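Local atomic coordinates of AlyGC (Glaciecola chathamensis, PDB entry 5GKD), a protein that cleaves the polysaccharide alginate as a lyase of polysaccharide lyase family 6, with calcium bound in the structure. Residues A[569-575]-A[601-607]; A[592-598]-A[623-628]. All coordinates share one frame; numbering follows the deposited sequence.

Interaction 1: A[569-575]-A[601-607]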
loop_
_atom_site.group_PDB
_atom_site.type_symbol
_atom_site.label_atom_id
_atom_site.label_comp_id
_atom_site.label_asym_id
_atom_site.label_seq_id
_atom_site.Cartn_x
_atom_site.Cartn_y
_atom_site.Cartn_z
ATOM N N ARG A 569 -4.362 5.052 -1.606
ATOM C CA ARG A 569 -4.619 6.191 -0.733
ATOM C C ARG A 569 -3.909 7.461 -1.199
ATOM O O ARG A 569 -3.699 8.366 -0.406
ATOM C CB ARG A 569 -4.244 5.879 0.725
ATOM C CG ARG A 569 -4.971 4.668 1.327
ATOM C CD ARG A 569 -6.485 4.852 1.243
ATOM N NE ARG A 569 -7.209 4.125 2.270
ATOM C CZ ARG A 569 -8.248 3.326 2.051
ATOM N NH1 ARG A 569 -8.710 3.147 0.821
ATOM N NH2 ARG A 569 -8.839 2.725 3.079
ATOM N N SER A 570 -3.512 7.544 -2.467
ATOM C CA SER A 570 -2.945 8.768 -3.013
ATOM C C SER A 570 -4.068 9.651 -3.545
ATOM O O SER A 570 -5.167 9.179 -3.831
ATOM C CB SER A 570 -1.930 8.465 -4.124
ATOM O OG SER A 570 -2.556 7.928 -5.285
ATOM N N PHE A 571 -3.787 10.948 -3.674
ATOM C CA PHE A 571 -4.837 11.874 -4.102
ATOM C C PHE A 571 -4.250 13.001 -4.942
ATOM O O PHE A 571 -3.423 13.780 -4.460
ATOM C CB PHE A 571 -5.609 12.443 -2.908
ATOM C CG PHE A 571 -6.849 13.218 -3.315
ATOM C CD1 PHE A 571 -8.059 12.564 -3.508
ATOM C CD2 PHE A 571 -6.791 14.593 -3.542
ATOM C CE1 PHE A 571 -9.186 13.267 -3.908
ATOM C CE2 PHE A 571 -7.917 15.293 -3.929
ATOM C CZ PHE A 571 -9.113 14.634 -4.112
ATOM N N ALA A 572 -4.683 13.082 -6.201
ATOM C CA ALA A 572 -4.326 14.183 -7.084
ATOM C C ALA A 572 -5.366 15.297 -6.990
ATOM O O ALA A 572 -6.533 15.094 -7.338
ATOM C CB ALA A 572 -4.205 13.698 -8.528
ATOM N N ASP A 573 -4.941 16.479 -6.526
ATOM C CA ASP A 573 -5.786 17.668 -6.644
ATOM C C ASP A 573 -6.235 17.891 -8.090
ATOM O O ASP A 573 -7.358 18.334 -8.337
ATOM C CB ASP A 573 -5.052 18.901 -6.112
ATOM C CG ASP A 573 -5.115 19.017 -4.571
ATOM O OD1 ASP A 573 -6.198 18.876 -3.997
ATOM O OD2 ASP A 573 -4.088 19.286 -3.929
ATOM N N TYR A 574 -5.370 17.589 -9.061
ATOM C CA TYR A 574 -5.827 17.461 -10.438
ATOM C C TYR A 574 -4.794 16.710 -11.250
ATOM O O TYR A 574 -3.598 16.734 -10.949
ATOM C CB TYR A 574 -6.119 18.816 -11.114
ATOM C CG TYR A 574 -4.945 19.763 -11.235
ATOM C CD1 TYR A 574 -4.014 19.644 -12.270
ATOM C CD2 TYR A 574 -4.783 20.797 -10.331
ATOM C CE1 TYR A 574 -2.940 20.535 -12.368
ATOM C CE2 TYR A 574 -3.726 21.677 -10.422
ATOM C CZ TYR A 574 -2.813 21.546 -11.430
ATOM O OH TYR A 574 -1.788 22.456 -11.486
ATOM N N ILE A 575 -5.286 16.049 -12.288
ATOM C CA ILE A 575 -4.480 15.518 -13.375
ATOM C C ILE A 575 -5.009 16.162 -14.646
ATOM O O ILE A 575 -6.202 16.044 -14.950
ATOM C CB ILE A 575 -4.562 13.986 -13.450
ATOM C CG1 ILE A 575 -3.990 13.374 -12.174
ATOM C CG2 ILE A 575 -3.815 13.456 -14.651
ATOM C CD1 ILE A 575 -4.364 11.929 -11.989
ATOM N N ILE A 601 -13.585 6.941 -0.345
ATOM C CA ILE A 601 -12.276 7.499 -0.660
ATOM C C ILE A 601 -12.036 7.409 -2.169
ATOM O O ILE A 601 -12.478 6.465 -2.833
ATOM C CB ILE A 601 -11.178 6.763 0.145
ATOM C CG1 ILE A 601 -11.461 6.832 1.653
ATOM C CG2 ILE A 601 -9.829 7.371 -0.115
ATOM C CD1 ILE A 601 -10.572 5.951 2.480
ATOM N N TYR A 602 -11.321 8.384 -2.729
ATOM C CA TYR A 602 -11.015 8.350 -4.156
ATOM C C TYR A 602 -9.645 8.983 -4.395
ATOM O O TYR A 602 -9.000 9.477 -3.468
ATOM C CB TYR A 602 -12.142 8.996 -4.989
ATOM C CG TYR A 602 -12.539 10.423 -4.670
ATOM C CD1 TYR A 602 -13.370 10.722 -3.585
ATOM C CD2 TYR A 602 -12.149 11.474 -5.496
ATOM C CE1 TYR A 602 -13.783 12.033 -3.333
ATOM C CE2 TYR A 602 -12.546 12.784 -5.245
ATOM C CZ TYR A 602 -13.358 13.053 -4.170
ATOM O OH TYR A 602 -13.735 14.342 -3.937
ATOM N N ASN A 603 -9.198 8.949 -5.665
ATOM C CA ASN A 603 -7.810 9.205 -6.040
ATOM C C ASN A 603 -7.572 10.514 -6.784
ATOM O O ASN A 603 -6.404 10.892 -6.962
ATOM C CB ASN A 603 -7.274 8.065 -6.925
ATOM C CG ASN A 603 -7.216 6.731 -6.205
ATOM O OD1 ASN A 603 -7.770 5.730 -6.676
ATOM N ND2 ASN A 603 -6.521 6.698 -5.064
ATOM N N VAL A 604 -8.621 11.207 -7.234
ATOM C CA VAL A 604 -8.455 12.386 -8.080
ATOM C C VAL A 604 -9.677 13.299 -7.992
ATOM O O VAL A 604 -10.819 12.844 -8.101
ATOM C CB VAL A 604 -8.180 11.983 -9.547
ATOM C CG1 VAL A 604 -9.319 11.120 -10.110
ATOM C CG2 VAL A 604 -7.958 13.221 -10.420
ATOM N N GLU A 605 -9.443 14.600 -7.808
ATOM C CA GLU A 605 -10.551 15.544 -7.779
ATOM C C GLU A 605 -10.985 15.945 -9.190
ATOM O O GLU A 605 -12.174 15.899 -9.505
ATOM C CB GLU A 605 -10.179 16.779 -6.949
ATOM C CG GLU A 605 -11.360 17.714 -6.670
ATOM C CD GLU A 605 -12.443 17.107 -5.783
ATOM O OE1 GLU A 605 -12.214 16.061 -5.143
ATOM O OE2 GLU A 605 -13.542 17.695 -5.718
ATOM N N TYR A 606 -10.038 16.349 -10.040
ATOM C CA TYR A 606 -10.296 16.751 -11.423
ATOM C C TYR A 606 -9.381 15.973 -12.354
ATOM O O TYR A 606 -8.164 16.164 -12.321
ATOM C CB TYR A 606 -10.063 18.246 -11.634
ATOM C CG TYR A 606 -10.898 19.141 -10.780
ATOM C CD1 TYR A 606 -12.198 19.495 -11.152
ATOM C CD2 TYR A 606 -10.389 19.649 -9.604
ATOM C CE1 TYR A 606 -12.970 20.339 -10.354
ATOM C CE2 TYR A 606 -11.138 20.476 -8.812
ATOM C CZ TYR A 606 -12.422 20.810 -9.182
ATOM O OH TYR A 606 -13.123 21.640 -8.360
ATOM N N LEU A 607 -9.962 15.122 -13.189
ATOM C CA LEU A 607 -9.266 14.493 -14.303
ATOM C C LEU A 607 -9.710 15.178 -15.590
ATOM O O LEU A 607 -10.896 15.129 -15.935
ATOM C CB LEU A 607 -9.603 13.005 -14.370
ATOM C CG LEU A 607 -8.660 11.978 -14.973
ATOM C CD1 LEU A 607 -9.449 10.905 -15.675
ATOM C CD2 LEU A 607 -7.592 12.556 -15.851
HETATM O O HOH W 1 -3.914 9.488 -7.094
HETATM O O HOH W 2 -6.817 8.032 -1.713
#
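Phe571 turns the edge of its ring toward the face of Tyr602, an offset edge-to-face pair with ring centroids 5.5 Å apart and planes at 68°. Near the plane of the Phe571 ring, at its edge, lie the carbonyl Tyr602 O, 3.2 Å from Phe571 CD1, and the carboxylate atom Glu605 OE1, beside Phe571 CZ. The Tyr602 hydroxyl donates to OE1 on its syn lone pair, while Glu605 OE2 pairs with Arg234. Over one face of the Arg569 guanidinium, at its centre, sits the methyl Ile601 CD1, 3.5 Å from Arg569 CZ; NH1 and NH2 form salt bridges with Glu595 and Asp597. With CG anti to the backbone N (chi1 -170°), the Phe571 ring lies alongside Tyr602, and an alanine here would probably leave the Tyr602 face without its aromatic partner and open a gap beside Glu605.

The two segments run parallel as successive coils of a right-handed beta-helix, the pectate-lyase-like fold. Ala572 N donates to Asn603 O (2.9 Å), and Glu605 N to Ala572 O (3.0 Å); farther on, Ile575 N meets Tyr606 O. On the inner side, Ile575 CD1 meets Val604 CG2 and its CG2 meets Leu607 CD2. Asn603 ND2, which also bonds Glu595, donates to Ser570 O at 3.1 Å along a nearly straight 175° line, and a water joins Ser570 OG, which also hydrogen-bonds Gly567 O, to Asn603 O.

Interaction 2: A[592-598]-A[623-628]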
loop_
_atom_site.group_PDB
_atom_site.type_symbol
_atom_site.label_atom_id
_atom_site.label_comp_id
_atom_site.label_asym_id
_atom_site.label_seq_id
_atom_site.Cartn_x
_atom_site.Cartn_y
_atom_site.Cartn_z
ATOM N N LEU A 592 -6.706 5.061 -11.579
ATOM C CA LEU A 592 -7.235 5.900 -10.509
ATOM C C LEU A 592 -8.364 5.192 -9.778
ATOM O O LEU A 592 -9.368 5.804 -9.402
ATOM C CB LEU A 592 -7.738 7.233 -11.046
ATOM C CG LEU A 592 -6.805 8.409 -11.328
ATOM C CD1 LEU A 592 -5.449 8.297 -10.677
ATOM C CD2 LEU A 592 -6.697 8.672 -12.794
ATOM N N ASN A 593 -8.207 3.889 -9.579
ATOM C CA ASN A 593 -9.255 3.017 -9.071
ATOM C C ASN A 593 -8.741 2.113 -7.958
ATOM O O ASN A 593 -9.130 0.944 -7.868
ATOM C CB ASN A 593 -9.824 2.163 -10.198
ATOM C CG ASN A 593 -8.789 1.240 -10.789
ATOM O OD1 ASN A 593 -7.591 1.494 -10.670
ATOM N ND2 ASN A 593 -9.234 0.143 -11.387
ATOM N N LYS A 594 -7.866 2.630 -7.088
ATOM C CA LYS A 594 -7.270 1.793 -6.046
ATOM C C LYS A 594 -8.150 1.610 -4.811
ATOM O O LYS A 594 -7.936 0.657 -4.056
ATOM C CB LYS A 594 -5.918 2.364 -5.618
ATOM C CG LYS A 594 -4.935 2.492 -6.760
ATOM C CD LYS A 594 -4.896 1.186 -7.564
ATOM C CE LYS A 594 -3.988 1.258 -8.780
ATOM N NZ LYS A 594 -2.540 1.145 -8.466
ATOM N N GLU A 595 -9.117 2.484 -4.565
ATOM C CA GLU A 595 -9.812 2.474 -3.279
ATOM C C GLU A 595 -11.115 1.690 -3.390
ATOM O O GLU A 595 -12.222 2.228 -3.375
ATOM C CB GLU A 595 -10.051 3.902 -2.798
ATOM C CG GLU A 595 -8.920 4.850 -3.136
ATOM C CD GLU A 595 -7.585 4.402 -2.577
ATOM O OE1 GLU A 595 -7.578 3.779 -1.504
ATOM O OE2 GLU A 595 -6.545 4.684 -3.199
ATOM N N THR A 596 -10.962 0.380 -3.467
ATOM C CA THR A 596 -12.087 -0.515 -3.680
ATOM C C THR A 596 -12.704 -1.009 -2.378
ATOM O O THR A 596 -13.538 -1.911 -2.406
ATOM C CB THR A 596 -11.655 -1.705 -4.534
ATOM O OG1 THR A 596 -10.471 -2.270 -3.969
ATOM C CG2 THR A 596 -11.340 -1.256 -5.949
ATOM N N ASP A 597 -12.321 -0.447 -1.240
ATOM C CA ASP A 597 -12.961 -0.797 0.016
ATOM C C ASP A 597 -14.213 0.041 0.305
ATOM O O ASP A 597 -14.781 -0.074 1.388
ATOM C CB ASP A 597 -11.954 -0.694 1.160
ATOM C CG ASP A 597 -11.284 0.649 1.235
ATOM O OD1 ASP A 597 -11.378 1.449 0.278
ATOM O OD2 ASP A 597 -10.644 0.908 2.266
ATOM N N ASP A 598 -14.650 0.868 -0.640
ATOM C CA ASP A 598 -15.985 1.493 -0.617
ATOM C C ASP A 598 -16.250 2.290 0.666
ATOM O O ASP A 598 -17.351 2.257 1.218
ATOM C CB ASP A 598 -17.088 0.449 -0.839
ATOM C CG ASP A 598 -17.080 -0.114 -2.256
ATOM O OD1 ASP A 598 -16.221 0.303 -3.049
ATOM O OD2 ASP A 598 -17.945 -0.955 -2.584
ATOM N N LYS A 623 -9.471 4.464 -15.412
ATOM C CA LYS A 623 -10.331 3.716 -14.509
ATOM C C LYS A 623 -10.378 4.536 -13.236
ATOM O O LYS A 623 -9.356 4.687 -12.559
ATOM C CB LYS A 623 -9.781 2.313 -14.233
ATOM C CG LYS A 623 -9.271 1.573 -15.456
ATOM C CD LYS A 623 -8.968 0.128 -15.128
ATOM C CE LYS A 623 -8.891 -0.697 -16.411
ATOM N NZ LYS A 623 -8.628 -2.129 -16.175
ATOM N N VAL A 624 -11.524 5.119 -12.926
ATOM C CA VAL A 624 -11.592 5.957 -11.745
ATOM C C VAL A 624 -12.795 5.548 -10.905
ATOM O O VAL A 624 -13.890 5.311 -11.428
ATOM C CB VAL A 624 -11.562 7.462 -12.088
ATOM C CG1 VAL A 624 -11.554 7.714 -13.580
ATOM C CG2 VAL A 624 -12.600 8.214 -11.371
ATOM N N TYR A 625 -12.560 5.388 -9.601
ATOM C CA TYR A 625 -13.475 4.658 -8.740
ATOM C C TYR A 625 -13.656 5.392 -7.420
ATOM O O TYR A 625 -12.678 5.776 -6.779
ATOM C CB TYR A 625 -12.944 3.231 -8.512
ATOM C CG TYR A 625 -13.847 2.342 -7.699
ATOM C CD1 TYR A 625 -13.834 2.378 -6.306
ATOM C CD2 TYR A 625 -14.684 1.436 -8.321
ATOM C CE1 TYR A 625 -14.657 1.559 -5.565
ATOM C CE2 TYR A 625 -15.500 0.610 -7.601
ATOM C CZ TYR A 625 -15.491 0.672 -6.224
ATOM O OH TYR A 625 -16.323 -0.157 -5.531
ATOM N N ARG A 626 -14.905 5.597 -7.033
ATOM C CA ARG A 626 -15.251 6.092 -5.705
ATOM C C ARG A 626 -16.434 5.260 -5.243
ATOM O O ARG A 626 -17.544 5.416 -5.762
ATOM C CB ARG A 626 -15.602 7.588 -5.713
ATOM C CG ARG A 626 -16.008 8.140 -4.334
ATOM C CD ARG A 626 -16.543 9.581 -4.400
ATOM N NE ARG A 626 -17.830 9.691 -5.093
ATOM C CZ ARG A 626 -19.004 9.813 -4.484
ATOM N NH1 ARG A 626 -19.053 9.864 -3.167
ATOM N NH2 ARG A 626 -20.126 9.883 -5.190
ATOM N N GLY A 627 -16.204 4.373 -4.290
ATOM C CA GLY A 627 -17.219 3.433 -3.876
ATOM C C GLY A 627 -17.901 3.777 -2.564
ATOM O O GLY A 627 -17.384 4.523 -1.729
ATOM N N GLY A 628 -19.063 3.176 -2.380
ATOM C CA GLY A 628 -19.867 3.405 -1.211
ATOM C C GLY A 628 -20.951 4.437 -1.454
ATOM O O GLY A 628 -21.307 4.778 -2.580
HETATM O O HOH W 3 -10.713 7.712 -7.873
HETATM O O HOH W 4 -10.310 4.528 -6.482
HETATM O O HOH W 5 -13.801 4.178 -2.623
#
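The direct side-chain hydrogen bond runs from Tyr625 OH to Asp598 OD1 at 2.5 Å, on the syn lone pair. Carboxylate and ring are nearly coplanar, 17° apart, with OD1 at the ring edge. In Tyr625, CG standing anti to the backbone N (chi1 -177°) carries the ring along the loop to Asp598.

Backbone bonds hold the other end. Leu592 N donates to Lys623 O (2.9 Å) and Tyr625 N to Leu592 O (3.2 Å), a parallel bridge between neighbouring coils of the beta-helix, after which the 592-598 segment leaves the sheet.

Waters bridge the two segments beyond this pairing. One accepts from Gly627 N and donates to Glu595 O at 2.6 Å; another accepts from Glu595 N and lies close to Tyr625 O.

Side-chain packing fills the rest. Leu592 CB meets Val624 CB at 4.0 Å, Asn593 CB lies 3.7 Å from Tyr625 CB, the Asn593 amide runs alongside the Lys623 chain with ND2 3.6 Å from Lys623 CB, and Thr596 CG2 stands over one face of the Tyr625 ring, which also stacks with His663. Glu595 O approaches the ring edge, 3.3 Å from Tyr625 CE1.

Gly627 leaves room for the Asp598 carboxylate, where a CB would clash. Lys655 of the second subunit makes a weak hydrogen bond to Tyr625 OH and a long, weak ion pair with Asp598 OD2, a positive charge that would probably favour an ionised Asp598.

Overall arrangement
Both contacts join successive coils of the same C-terminal beta-helix, but on different faces. Interaction 1 is the more buried, nearer the centre of the chain, and combines a run of backbone bonds with aromatic and aliphatic packing. Interaction 2 is only partly buried: its strand pairing is brief, waters bridge the loop, and its tyrosine-aspartate end comes within reach of the second subunit. The segments alternate along the chain, and the two contacts touch directly. Salt bridges from Arg569 NH1 to Glu595 OE1 and from Arg569 NH2 to Asp597 OD2, both 2.7 Å, fasten the loop 592-598 onto interaction 1, with Asn603 bonding to Lys594 alongside.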